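Local coordinates for DUF3201 domain-containing protein (Pyrococcus furiosus, PDB 1YB3) that is of unknown function, a conserved protein of the DUF3201 family from a hyperthermophilic archaeon, at residues W22-E27 and F153-V158. Numbering follows the deposited sequence.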
loop_
_atom_site.group_PDB
_atom_site.type_symbol
_atom_site.label_atom_id
_atom_site.label_comp_id
_atom_site.label_asym_id
_atom_site.label_seq_id
_atom_site.Cartn_x
_atom_site.Cartn_y
_atom_site.Cartn_z
ATOM N N TRP A 22 -5.862 13.127 -8.677
ATOM C CA TRP A 22 -4.568 13.705 -8.997
ATOM C C TRP A 22 -4.178 14.868 -8.076
ATOM O O TRP A 22 -3.040 14.908 -7.593
ATOM C CB TRP A 22 -4.454 14.055 -10.500
ATOM C CG TRP A 22 -3.969 12.887 -11.311
ATOM C CD1 TRP A 22 -2.673 12.617 -11.658
ATOM C CD2 TRP A 22 -4.757 11.825 -11.864
ATOM N NE1 TRP A 22 -2.610 11.463 -12.378
ATOM C CE2 TRP A 22 -3.868 10.951 -12.525
ATOM C CE3 TRP A 22 -6.121 11.525 -11.863
ATOM C CZ2 TRP A 22 -4.302 9.795 -13.195
ATOM C CZ3 TRP A 22 -6.556 10.371 -12.524
ATOM C CH2 TRP A 22 -5.644 9.522 -13.180
ATOM N N GLY A 23 -5.121 15.774 -7.785
ATOM C CA GLY A 23 -4.870 16.924 -6.901
ATOM C C GLY A 23 -4.447 16.480 -5.506
ATOM O O GLY A 23 -3.497 17.021 -4.936
ATOM N N ASP A 24 -5.127 15.464 -4.985
ATOM C CA ASP A 24 -4.811 14.943 -3.654
ATOM C C ASP A 24 -3.397 14.352 -3.573
ATOM O O ASP A 24 -2.740 14.491 -2.527
ATOM C CB ASP A 24 -5.834 13.891 -3.203
ATOM C CG ASP A 24 -7.156 14.501 -2.725
ATOM O OD1 ASP A 24 -7.363 15.732 -2.858
ATOM O OD2 ASP A 24 -7.994 13.727 -2.210
ATOM N N ILE A 25 -2.947 13.655 -4.618
ATOM C CA ILE A 25 -1.595 13.072 -4.586
ATOM C C ILE A 25 -0.488 14.111 -4.786
ATOM O O ILE A 25 0.575 14.044 -4.138
ATOM C CB ILE A 25 -1.435 11.844 -5.523
ATOM C CG1 ILE A 25 -2.235 10.667 -4.969
ATOM C CG2 ILE A 25 0.031 11.416 -5.669
ATOM C CD1 ILE A 25 -1.759 10.178 -3.584
ATOM N N PHE A 26 -0.726 15.096 -5.651
ATOM C CA PHE A 26 0.258 16.168 -5.769
ATOM C C PHE A 26 0.412 16.865 -4.405
ATOM O O PHE A 26 1.537 17.144 -3.962
ATOM C CB PHE A 26 -0.107 17.148 -6.895
ATOM C CG PHE A 26 0.048 16.562 -8.278
ATOM C CD1 PHE A 26 1.278 16.048 -8.702
ATOM C CD2 PHE A 26 -1.031 16.536 -9.168
ATOM C CE1 PHE A 26 1.423 15.500 -9.983
ATOM C CE2 PHE A 26 -0.894 15.990 -10.461
ATOM C CZ PHE A 26 0.328 15.469 -10.862
ATOM N N GLU A 27 -0.711 17.073 -3.719
ATOM C CA GLU A 27 -0.729 17.722 -2.401
ATOM C C GLU A 27 -0.031 16.850 -1.354
ATOM O O GLU A 27 0.820 17.335 -0.581
ATOM C CB GLU A 27 -2.168 18.018 -1.967
ATOM C CG GLU A 27 -2.300 18.620 -0.559
ATOM C CD GLU A 27 -3.753 18.874 -0.162
ATOM O OE1 GLU A 27 -4.147 20.068 -0.094
ATOM O OE2 GLU A 27 -4.502 17.886 0.067
ATOM N N PHE A 153 -10.538 8.335 0.726
ATOM C CA PHE A 153 -9.995 9.680 0.507
ATOM C C PHE A 153 -9.823 10.470 1.800
ATOM O O PHE A 153 -10.186 11.658 1.891
ATOM C CB PHE A 153 -10.829 10.449 -0.542
ATOM C CG PHE A 153 -10.659 9.916 -1.949
ATOM C CD1 PHE A 153 -9.546 10.271 -2.712
ATOM C CD2 PHE A 153 -11.589 9.037 -2.486
ATOM C CE1 PHE A 153 -9.368 9.767 -4.012
ATOM C CE2 PHE A 153 -11.417 8.518 -3.802
ATOM C CZ PHE A 153 -10.305 8.896 -4.549
ATOM N N ASP A 154 -9.271 9.785 2.797
ATOM C CA ASP A 154 -9.110 10.361 4.141
ATOM C C ASP A 154 -7.658 10.786 4.332
ATOM O O ASP A 154 -6.778 9.961 4.633
ATOM C CB ASP A 154 -9.562 9.349 5.197
ATOM C CG ASP A 154 -9.639 9.945 6.599
ATOM O OD1 ASP A 154 -8.856 10.866 6.907
ATOM O OD2 ASP A 154 -10.496 9.480 7.386
ATOM N N LYS A 155 -7.416 12.082 4.169
ATOM C CA LYS A 155 -6.066 12.667 4.289
ATOM C C LYS A 155 -5.463 12.485 5.683
ATOM O O LYS A 155 -4.304 12.102 5.827
ATOM C CB LYS A 155 -6.106 14.164 3.917
ATOM C CG LYS A 155 -6.719 14.450 2.543
ATOM C CD LYS A 155 -6.821 15.971 2.274
ATOM C CE LYS A 155 -7.438 16.233 0.901
ATOM N NZ LYS A 155 -7.361 17.672 0.508
ATOM N N GLU A 156 -6.266 12.706 6.718
ATOM C CA GLU A 156 -5.790 12.497 8.093
ATOM C C GLU A 156 -5.299 11.074 8.289
ATOM O O GLU A 156 -4.273 10.852 8.936
ATOM C CB GLU A 156 -6.914 12.806 9.102
ATOM C CG GLU A 156 -6.471 12.818 10.597
ATOM C CD GLU A 156 -6.534 11.419 11.302
ATOM O OE1 GLU A 156 -7.086 10.464 10.711
ATOM O OE2 GLU A 156 -6.037 11.279 12.463
ATOM N N GLU A 157 -6.046 10.112 7.726
ATOM C CA GLU A 157 -5.712 8.699 7.886
ATOM C C GLU A 157 -4.481 8.304 7.101
ATOM O O GLU A 157 -3.692 7.495 7.562
ATOM C CB GLU A 157 -6.912 7.787 7.557
ATOM C CG GLU A 157 -7.853 7.626 8.758
ATOM C CD GLU A 157 -9.107 6.831 8.447
ATOM O OE1 GLU A 157 -9.149 6.167 7.379
ATOM O OE2 GLU A 157 -10.052 6.864 9.270
ATOM N N VAL A 158 -4.280 8.857 5.903
ATOM C CA VAL A 158 -3.031 8.478 5.220
ATOM C C VAL A 158 -1.801 8.875 6.021
ATOM O O VAL A 158 -0.870 8.068 6.191
ATOM C CB VAL A 158 -2.959 8.961 3.759
ATOM C CG1 VAL A 158 -1.785 8.261 3.024
ATOM C CG2 VAL A 158 -4.196 8.606 3.091
#
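The carboxylate of Asp24 and the ring of Phe153 meet obliquely, OD2 of Asp24 lying 3.8 Å from CD1 of Phe153 with the two planes 66° apart; Arg20, one turn earlier on helix 11-35, makes a cation-pi contact with the same ring. The same carboxylate takes part in a salt-bridge network of Asp24, Glu27 and Lys155, which ties the middle of helix 11-35 to the first turn of helix 155-171. Phe83 of strand 82-90, in the seven-stranded antiparallel sheet, touches both Asp24 and Lys155. Asp24 is buried, whereas Lys155 at the surface reaches from helix 155-171 to helix 11-35 with its chain extended beyond CG. Lys155 CE packs 3.8 Å from Asp24 OD1, and the salt bridge from Lys155 NZ to that oxygen is long, at 3.9 Å. The closer ionic partner is Glu27, whose CG stands anti to the backbone N (chi1 176°) and whose extended chain reaches across Lys155 at about a right angle. Asp154 caps the second helix: its OD1 accepts from Glu157 N at 3.0 Å, from well above the carboxylate plane. Between the helices, Lys155 NZ donates to the syn lone pair of Glu27 OE2 at 2.9 Å.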